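Local coordinates for tyrosine specific protein phosphatase, putative (Trypanosoma brucei, PDB 3M4U) that dephosphorylates tyrosine-phosphorylated proteins, among them the nucleolar protein NOPP44/46, and acts as a life cycle switch of the parasite, at residues L170-R175 and L190-V195; E112-L117 and P185-L190. One frame throughout, in Å; residues are numbered along the deposited sequence.

Contact 1. Residues L170-R175 and L190-V195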
ATOM      1  N   LEU A 170      16.144   9.919  -2.386  1.00 40.26           N
ATOM      2  CA  LEU A 170      15.221   8.969  -1.791  1.00 44.64           C
ATOM      3  C   LEU A 170      14.307   8.320  -2.838  1.00 41.80           C
ATOM      4  O   LEU A 170      13.534   7.417  -2.516  1.00 40.89           O
ATOM      5  CB  LEU A 170      14.405   9.638  -0.684  1.00 39.70           C
ATOM      6  CG  LEU A 170      15.209  10.212   0.488  1.00 41.63           C
ATOM      7  CD1 LEU A 170      14.253  10.763   1.522  1.00 37.53           C
ATOM      8  CD2 LEU A 170      16.161   9.167   1.120  1.00 33.88           C
ATOM      9  N   ASP A 171      14.411   8.772  -4.087  1.00 39.25           N
ATOM     10  CA  ASP A 171      13.548   8.267  -5.160  1.00 39.83           C
ATOM     11  C   ASP A 171      12.056   8.396  -4.820  1.00 39.60           C
ATOM     12  O   ASP A 171      11.267   7.456  -5.020  1.00 34.14           O
ATOM     13  CB  ASP A 171      13.887   6.816  -5.476  1.00 40.60           C
ATOM     14  CG  ASP A 171      14.771   6.686  -6.688  1.00 47.72           C
ATOM     15  OD1 ASP A 171      15.013   7.716  -7.351  1.00 43.24           O
ATOM     16  OD2 ASP A 171      15.208   5.553  -6.986  1.00 48.71           O
ATOM     17  N   ILE A 172      11.690   9.574  -4.317  1.00 33.93           N
ATOM     18  CA  ILE A 172      10.335   9.871  -3.906  1.00 33.81           C
ATOM     19  C   ILE A 172       9.847  11.145  -4.590  1.00 39.79           C
ATOM     20  O   ILE A 172      10.437  12.212  -4.424  1.00 42.87           O
ATOM     21  CB  ILE A 172      10.244  10.019  -2.366  1.00 30.74           C
ATOM     22  CG1 ILE A 172      10.568   8.683  -1.691  1.00 28.65           C
ATOM     23  CG2 ILE A 172       8.882  10.574  -1.927  1.00 30.17           C
ATOM     24  CD1 ILE A 172      10.710   8.738  -0.186  1.00 30.29           C
ATOM     25  N   VAL A 173       8.777  11.015  -5.372  1.00 36.20           N
ATOM     26  CA  VAL A 173       8.088  12.151  -5.970  1.00 38.43           C
ATOM     27  C   VAL A 173       6.824  12.495  -5.185  1.00 36.17           C
ATOM     28  O   VAL A 173       6.045  11.608  -4.831  1.00 36.47           O
ATOM     29  CB  VAL A 173       7.645  11.848  -7.414  1.00 39.95           C
ATOM     30  CG1 VAL A 173       7.212  13.141  -8.118  1.00 34.26           C
ATOM     31  CG2 VAL A 173       8.762  11.153  -8.176  1.00 40.68           C
ATOM     32  N   ARG A 174       6.621  13.780  -4.916  1.00 34.81           N
ATOM     33  CA  ARG A 174       5.362  14.242  -4.345  1.00 36.17           C
ATOM     34  C   ARG A 174       4.583  14.990  -5.429  1.00 39.96           C
ATOM     35  O   ARG A 174       5.124  15.900  -6.068  1.00 36.47           O
ATOM     36  CB  ARG A 174       5.599  15.151  -3.137  1.00 39.40           C
ATOM     37  CG  ARG A 174       6.387  14.512  -1.995  1.00 40.83           C
ATOM     38  CD  ARG A 174       6.689  15.542  -0.911  1.00 46.15           C
ATOM     39  NE  ARG A 174       6.923  14.936   0.398  1.00 43.64           N
ATOM     40  CZ  ARG A 174       8.060  14.348   0.747  1.00 43.76           C
ATOM     41  NH1 ARG A 174       9.060  14.269  -0.123  1.00 43.88           N
ATOM     42  NH2 ARG A 174       8.187  13.824   1.950  1.00 41.28           N
ATOM     43  N   ARG A 175       3.333  14.576  -5.656  1.00 32.41           N
ATOM     44  CA  ARG A 175       2.482  15.208  -6.657  1.00 35.45           C
ATOM     45  C   ARG A 175       1.179  15.720  -6.055  1.00 36.48           C
ATOM     46  O   ARG A 175       0.237  14.956  -5.844  1.00 40.64           O
ATOM     47  CB  ARG A 175       2.191  14.248  -7.814  1.00 37.64           C
ATOM     48  CG  ARG A 175       3.419  13.865  -8.641  1.00 35.31           C
ATOM     49  CD  ARG A 175       3.044  12.952  -9.814  1.00 34.07           C
ATOM     50  NE  ARG A 175       4.203  12.472 -10.574  1.00 35.67           N
ATOM     51  CZ  ARG A 175       4.778  11.279 -10.410  1.00 37.41           C
ATOM     52  NH1 ARG A 175       5.825  10.923 -11.153  1.00 39.69           N
ATOM     53  NH2 ARG A 175       4.310  10.432  -9.510  1.00 32.69           N
ATOM     54  N   LEU A 190      -2.764  14.542  -2.176  1.00 36.90           N
ATOM     55  CA  LEU A 190      -1.328  14.450  -2.379  1.00 38.49           C
ATOM     56  C   LEU A 190      -0.915  13.003  -2.644  1.00 39.56           C
ATOM     57  O   LEU A 190      -1.118  12.131  -1.790  1.00 37.58           O
ATOM     58  CB  LEU A 190      -0.597  14.969  -1.138  1.00 35.47           C
ATOM     59  CG  LEU A 190       0.908  14.695  -1.160  1.00 38.48           C
ATOM     60  CD1 LEU A 190       1.586  15.560  -2.211  1.00 35.73           C
ATOM     61  CD2 LEU A 190       1.520  14.934   0.205  1.00 40.38           C
ATOM     62  N   GLN A 191      -0.360  12.721  -3.819  1.00 38.04           N
ATOM     63  CA  GLN A 191       0.219  11.401  -3.995  1.00 36.92           C
ATOM     64  C   GLN A 191       1.714  11.441  -3.754  1.00 35.44           C
ATOM     65  O   GLN A 191       2.399  12.385  -4.139  1.00 32.54           O
ATOM     66  CB  GLN A 191      -0.097  10.757  -5.358  1.00 35.84           C
ATOM     67  CG  GLN A 191       0.889  11.127  -6.439  1.00 43.86           C
ATOM     68  CD  GLN A 191       1.376   9.965  -7.306  1.00 35.85           C
ATOM     69  OE1 GLN A 191       0.934   8.820  -7.192  1.00 35.77           O
ATOM     70  NE2 GLN A 191       2.293  10.281  -8.203  1.00 36.29           N
ATOM     71  N   VAL A 192       2.204  10.395  -3.104  1.00 32.72           N
ATOM     72  CA  VAL A 192       3.626  10.206  -2.928  1.00 32.67           C
ATOM     73  C   VAL A 192       4.034   8.882  -3.588  1.00 34.15           C
ATOM     74  O   VAL A 192       3.535   7.815  -3.212  1.00 33.51           O
ATOM     75  CB  VAL A 192       3.986  10.229  -1.416  1.00 36.03           C
ATOM     76  CG1 VAL A 192       5.454   9.916  -1.183  1.00 30.82           C
ATOM     77  CG2 VAL A 192       3.627  11.584  -0.817  1.00 34.29           C
ATOM     78  N   GLN A 193       4.922   8.953  -4.583  1.00 30.90           N
ATOM     79  CA  GLN A 193       5.361   7.761  -5.291  1.00 27.63           C
ATOM     80  C   GLN A 193       6.803   7.436  -4.985  1.00 35.01           C
ATOM     81  O   GLN A 193       7.700   8.296  -5.118  1.00 34.09           O
ATOM     82  CB  GLN A 193       5.184   7.913  -6.804  1.00 29.50           C
ATOM     83  CG  GLN A 193       5.448   6.638  -7.591  1.00 27.64           C
ATOM     84  CD  GLN A 193       5.714   6.900  -9.066  1.00 34.91           C
ATOM     85  OE1 GLN A 193       5.744   8.057  -9.504  1.00 33.17           O
ATOM     86  NE2 GLN A 193       5.911   5.825  -9.845  1.00 30.72           N
ATOM     87  N   TYR A 194       7.028   6.189  -4.573  1.00 30.73           N
ATOM     88  CA  TYR A 194       8.369   5.698  -4.320  1.00 25.08           C
ATOM     89  C   TYR A 194       8.720   4.695  -5.392  1.00 33.27           C
ATOM     90  O   TYR A 194       7.977   3.710  -5.594  1.00 34.04           O
ATOM     91  CB  TYR A 194       8.441   5.030  -2.953  1.00 33.30           C
ATOM     92  CG  TYR A 194       9.776   4.371  -2.655  1.00 33.78           C
ATOM     93  CD1 TYR A 194      10.979   4.996  -2.988  1.00 32.73           C
ATOM     94  CD2 TYR A 194       9.832   3.133  -2.024  1.00 33.02           C
ATOM     95  CE1 TYR A 194      12.198   4.390  -2.726  1.00 34.07           C
ATOM     96  CE2 TYR A 194      11.045   2.522  -1.738  1.00 34.42           C
ATOM     97  CZ  TYR A 194      12.232   3.155  -2.088  1.00 34.84           C
ATOM     98  OH  TYR A 194      13.436   2.534  -1.801  1.00 30.94           O
ATOM     99  N   VAL A 195       9.841   4.942  -6.076  1.00 28.80           N
ATOM    100  CA  VAL A 195      10.240   4.134  -7.222  1.00 29.70           C
ATOM    101  C   VAL A 195      11.497   3.273  -6.987  1.00 32.72           C
ATOM    102  O   VAL A 195      12.030   2.654  -7.922  1.00 28.86           O
ATOM    103  CB  VAL A 195      10.414   5.006  -8.497  1.00 33.77           C
ATOM    104  CG1 VAL A 195       9.141   5.786  -8.780  1.00 35.33           C
ATOM    105  CG2 VAL A 195      11.605   5.966  -8.350  1.00 32.74           C
TER
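Val173 and Gln193 form a hydrogen-bonded antiparallel pair, and the bond from Val173 N to Gln193 O measures 2.9 Å. Arg175 and Gln191 repeat the pattern two residues on, where Arg175 N meets Gln191 O at 2.8 Å almost in a straight line. On the face carrying these four side chains, the Arg175 chain, extended from CG to NE, lays one guanidinium face over Val173 CG1. NH2 then donates to Gln193 OE1 at 2.8 Å, with the oxygen in the guanidinium plane; NH1 reaches the same oxygen only weakly. Gln193 presents this oxygen with CG anti to its backbone N (chi1 -172°) and the chain extended, while its NE2 binds Thr122 O. A cation-pi contact with Trp136 probably limits further how the guanidinium can turn.

On the opposite face the buried Ile172, Val192 and Tyr194 pack closely. Ile172 CG2 rests on Val192 CG1 at 3.6 Å, and Ile172 CG1 meets the Tyr194 ring obliquely. The ring turns an edge to the backbone just before strand 172-180, Tyr194 CD1 lying 3.2 Å from Asp171 O, and its hydroxyl bonds to Glu204 N. Tyr194 also packs on helix 206-217, to which Arg174 is tied by a salt bridge with Glu211.

The end formed by Asp171 and Val195 is partly exposed. There the Asp171 side chain crosses that of Val195 at about a right angle, CG 3.6 Å from Val195 CG2, and Val195 N to Asp171 O, 3.1 Å, closes the pairing. Asp171 and Ile172 both face Asp167, a G1 beta bulge bordering this antiparallel beta hairpin of the tyrosine phosphatase fold.

Contact 2. Residues E112-L117 and P185-L190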
ATOM      1  N   GLU A 112     -14.797  11.242  -3.705  1.00 41.92           N
ATOM      2  CA  GLU A 112     -15.942  10.843  -2.897  1.00 44.74           C
ATOM      3  C   GLU A 112     -15.576  10.648  -1.417  1.00 43.29           C
ATOM      4  O   GLU A 112     -16.232  11.201  -0.535  1.00 44.20           O
ATOM      5  CB  GLU A 112     -16.591   9.586  -3.505  1.00 44.73           C
ATOM      6  CG  GLU A 112     -17.330   8.682  -2.507  1.00 54.58           C
ATOM      7  CD  GLU A 112     -18.750   9.141  -2.184  1.00 58.44           C
ATOM      8  OE1 GLU A 112     -19.638   8.264  -2.085  1.00 56.35           O
ATOM      9  OE2 GLU A 112     -18.981  10.365  -2.024  1.00 55.35           O
ATOM     10  N   LYS A 113     -14.516   9.886  -1.147  1.00 44.46           N
ATOM     11  CA  LYS A 113     -14.100   9.600   0.235  1.00 44.98           C
ATOM     12  C   LYS A 113     -13.148  10.649   0.823  1.00 42.92           C
ATOM     13  O   LYS A 113     -12.718  10.538   1.964  1.00 39.93           O
ATOM     14  CB  LYS A 113     -13.461   8.212   0.325  1.00 44.78           C
ATOM     15  CG  LYS A 113     -14.356   7.095  -0.175  1.00 41.89           C
ATOM     16  CD  LYS A 113     -15.551   6.906   0.743  1.00 39.87           C
ATOM     17  CE  LYS A 113     -16.411   5.740   0.265  1.00 48.98           C
ATOM     18  NZ  LYS A 113     -17.718   5.679   0.989  1.00 56.00           N
ATOM     19  N   LYS A 114     -12.840  11.676   0.043  1.00 45.49           N
ATOM     20  CA  LYS A 114     -11.969  12.751   0.507  1.00 47.23           C
ATOM     21  C   LYS A 114     -10.711  12.182   1.127  1.00 41.45           C
ATOM     22  O   LYS A 114     -10.388  12.428   2.285  1.00 43.44           O
ATOM     23  CB  LYS A 114     -12.703  13.674   1.478  1.00 44.45           C
ATOM     24  CG  LYS A 114     -13.890  14.354   0.846  1.00 47.28           C
ATOM     25  CD  LYS A 114     -14.691  15.147   1.860  1.00 57.72           C
ATOM     26  CE  LYS A 114     -16.069  15.518   1.306  1.00 62.91           C
ATOM     27  NZ  LYS A 114     -16.917  14.303   1.030  1.00 65.29           N
ATOM     28  N   VAL A 115     -10.007  11.398   0.327  1.00 45.47           N
ATOM     29  CA  VAL A 115      -8.723  10.842   0.716  1.00 44.23           C
ATOM     30  C   VAL A 115      -7.655  11.924   0.521  1.00 41.83           C
ATOM     31  O   VAL A 115      -7.539  12.498  -0.563  1.00 37.04           O
ATOM     32  CB  VAL A 115      -8.418   9.572  -0.114  1.00 39.10           C
ATOM     33  CG1 VAL A 115      -6.987   9.126   0.092  1.00 39.93           C
ATOM     34  CG2 VAL A 115      -9.404   8.464   0.249  1.00 37.32           C
ATOM     35  N   ASP A 116      -6.908  12.229   1.584  1.00 42.94           N
ATOM     36  CA  ASP A 116      -5.917  13.316   1.540  1.00 40.36           C
ATOM     37  C   ASP A 116      -4.548  12.834   1.064  1.00 41.44           C
ATOM     38  O   ASP A 116      -3.805  13.575   0.410  1.00 41.26           O
ATOM     39  CB  ASP A 116      -5.791  13.996   2.905  1.00 38.11           C
ATOM     40  CG  ASP A 116      -7.099  14.626   3.370  1.00 44.31           C
ATOM     41  OD1 ASP A 116      -7.765  15.312   2.553  1.00 42.29           O
ATOM     42  OD2 ASP A 116      -7.461  14.428   4.553  1.00 46.20           O
ATOM     43  N   LEU A 117      -4.228  11.582   1.381  1.00 38.19           N
ATOM     44  CA  LEU A 117      -2.944  11.022   1.001  1.00 36.93           C
ATOM     45  C   LEU A 117      -3.084   9.701   0.244  1.00 33.71           C
ATOM     46  O   LEU A 117      -3.822   8.806   0.659  1.00 33.72           O
ATOM     47  CB  LEU A 117      -2.067  10.830   2.238  1.00 37.31           C
ATOM     48  CG  LEU A 117      -0.655  10.285   2.013  1.00 35.65           C
ATOM     49  CD1 LEU A 117       0.147  11.196   1.078  1.00 32.53           C
ATOM     50  CD2 LEU A 117       0.059  10.107   3.344  1.00 32.27           C
ATOM     51  N   PRO A 185     -17.522  19.292  -5.903  1.00 51.71           N
ATOM     52  CA  PRO A 185     -16.402  20.206  -5.649  1.00 58.85           C
ATOM     53  C   PRO A 185     -15.033  19.570  -5.937  1.00 58.28           C
ATOM     54  O   PRO A 185     -14.872  18.349  -5.806  1.00 50.36           O
ATOM     55  CB  PRO A 185     -16.518  20.489  -4.149  1.00 54.21           C
ATOM     56  CG  PRO A 185     -17.906  20.113  -3.782  1.00 57.02           C
ATOM     57  CD  PRO A 185     -18.274  18.983  -4.679  1.00 52.75           C
ATOM     58  N   MET A 186     -14.072  20.403  -6.336  1.00 53.77           N
ATOM     59  CA  MET A 186     -12.681  19.995  -6.451  1.00 49.81           C
ATOM     60  C   MET A 186     -12.273  19.248  -5.201  1.00 54.89           C
ATOM     61  O   MET A 186     -12.747  19.561  -4.099  1.00 49.58           O
ATOM     62  CB  MET A 186     -11.767  21.215  -6.546  1.00 58.61           C
ATOM     63  CG  MET A 186     -11.776  21.957  -7.860  1.00 65.84           C
ATOM     64  SD  MET A 186     -10.565  23.299  -7.812  1.00 77.74           S
ATOM     65  CE  MET A 186     -10.754  23.971  -9.469  1.00 68.52           C
ATOM     66  N   HIS A 187     -11.393  18.264  -5.371  1.00 52.96           N
ATOM     67  CA  HIS A 187     -10.762  17.599  -4.233  1.00 49.80           C
ATOM     68  C   HIS A 187      -9.265  17.550  -4.435  1.00 45.05           C
ATOM     69  O   HIS A 187      -8.781  17.002  -5.425  1.00 43.51           O
ATOM     70  CB  HIS A 187     -11.287  16.180  -4.024  1.00 45.65           C
ATOM     71  CG  HIS A 187     -10.625  15.471  -2.885  1.00 48.64           C
ATOM     72  ND1 HIS A 187     -10.809  15.847  -1.569  1.00 49.38           N
ATOM     73  CD2 HIS A 187      -9.763  14.425  -2.863  1.00 41.35           C
ATOM     74  CE1 HIS A 187     -10.086  15.063  -0.786  1.00 46.34           C
ATOM     75  NE2 HIS A 187      -9.445  14.191  -1.546  1.00 42.97           N
ATOM     76  N   ARG A 188      -8.528  18.150  -3.511  1.00 45.26           N
ATOM     77  CA  ARG A 188      -7.084  18.051  -3.586  1.00 49.27           C
ATOM     78  C   ARG A 188      -6.631  16.807  -2.846  1.00 46.27           C
ATOM     79  O   ARG A 188      -7.233  16.395  -1.845  1.00 42.08           O
ATOM     80  CB  ARG A 188      -6.382  19.291  -3.041  1.00 48.85           C
ATOM     81  CG  ARG A 188      -7.252  20.233  -2.260  1.00 58.45           C
ATOM     82  CD  ARG A 188      -6.458  21.491  -1.876  1.00 67.31           C
ATOM     83  NE  ARG A 188      -5.882  22.177  -3.037  1.00 64.40           N
ATOM     84  CZ  ARG A 188      -6.205  23.413  -3.410  1.00 65.22           C
ATOM     85  NH1 ARG A 188      -7.100  24.102  -2.705  1.00 63.65           N
ATOM     86  NH2 ARG A 188      -5.634  23.959  -4.484  1.00 43.81           N
ATOM     87  N   VAL A 189      -5.576  16.204  -3.369  1.00 41.26           N
ATOM     88  CA  VAL A 189      -5.048  14.983  -2.802  1.00 43.19           C
ATOM     89  C   VAL A 189      -3.578  14.940  -3.148  1.00 38.87           C
ATOM     90  O   VAL A 189      -3.187  15.300  -4.254  1.00 37.06           O
ATOM     91  CB  VAL A 189      -5.812  13.716  -3.318  1.00 39.87           C
ATOM     92  CG1 VAL A 189      -5.875  13.695  -4.823  1.00 38.02           C
ATOM     93  CG2 VAL A 189      -5.184  12.423  -2.762  1.00 40.22           C
ATOM     94  N   LEU A 190      -2.764  14.542  -2.176  1.00 36.90           N
ATOM     95  CA  LEU A 190      -1.328  14.450  -2.379  1.00 38.49           C
ATOM     96  C   LEU A 190      -0.915  13.003  -2.644  1.00 39.56           C
ATOM     97  O   LEU A 190      -1.118  12.131  -1.790  1.00 37.58           O
ATOM     98  CB  LEU A 190      -0.597  14.969  -1.138  1.00 35.47           C
ATOM     99  CG  LEU A 190       0.908  14.695  -1.160  1.00 38.48           C
ATOM    100  CD1 LEU A 190       1.586  15.560  -2.211  1.00 35.73           C
ATOM    101  CD2 LEU A 190       1.520  14.934   0.205  1.00 40.38           C
TER
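The parallel pairing of strand 117-120 with strand 187-194 starts here, where the loop leaving helix 103-112 meets His187, Val189 and Leu190. That helix ends in a Schellman motif, with Lys114 at positive phi, and the chain then turns past the imidazole of His187. A chi1 of 178° swings the ring of His187 away from its own backbone N and across to the loop. Its NE2 donates to Val115 O at 2.7 Å; the oxygen lies in the ring plane, but the nitrogen stands well above the carbonyl plane, about 51° out of it. Beside this bond, His187 CE1 touches the backbone at Lys114 CA, 3.3 Å away, and the Lys114 methylene CB at 3.7 Å. The loop is thus held both by a polar grip on one carbonyl and by contact with the ring.

Val189 comes next on this side of the strand, its side chain facing the carbonyls of the loop. Its CG2 methyl comes within 3.2 Å of Val115 O and also lies near Asp116 O. The latter oxygen accepts the bond from Leu190 N at 3.0 Å, nearly straight at 172°. The Asp116 carboxylate has its polar partner in Thr221, whose OG1 binds OD2, and Lys114 O is bound by Ser223 OG, so the loop is also moored to residues 221-223.

Leu117 and Leu190 form the parallel bridge, their side chains side by side and pointing the same way. Leu117 CD1 lies 4.1 Å from Leu190 CD2 and 3.3 Å from Leu190 O. Strand 92-95, helix 103-112 and strand 117-120 make a beta-alpha-beta crossover, in which 225-228 lies between the two strands, and this contact joins the second strand of the crossover, 117-120, to strand 187-194.

Contacts 1 and 2 lie in one mixed sheet, their centres about 17 Å apart, and both use strand 187-194, with Leu190 belonging to each. Along the chain the segments alternate: 112-117, then 170-175, 185-190 and 190-195. Strand 187-194 has an antiparallel neighbour, strand 172-180, on one edge and a parallel one, strand 117-120, on the other. The two contacts also touch directly, Val192 CG2 packing on Leu117 CD1 at 4.0 Å. Together they join the hairpin through 117-120 to strand 225-228, which leads into the cysteine- and arginine-containing phosphate-binding loop characteristic of tyrosine phosphatases.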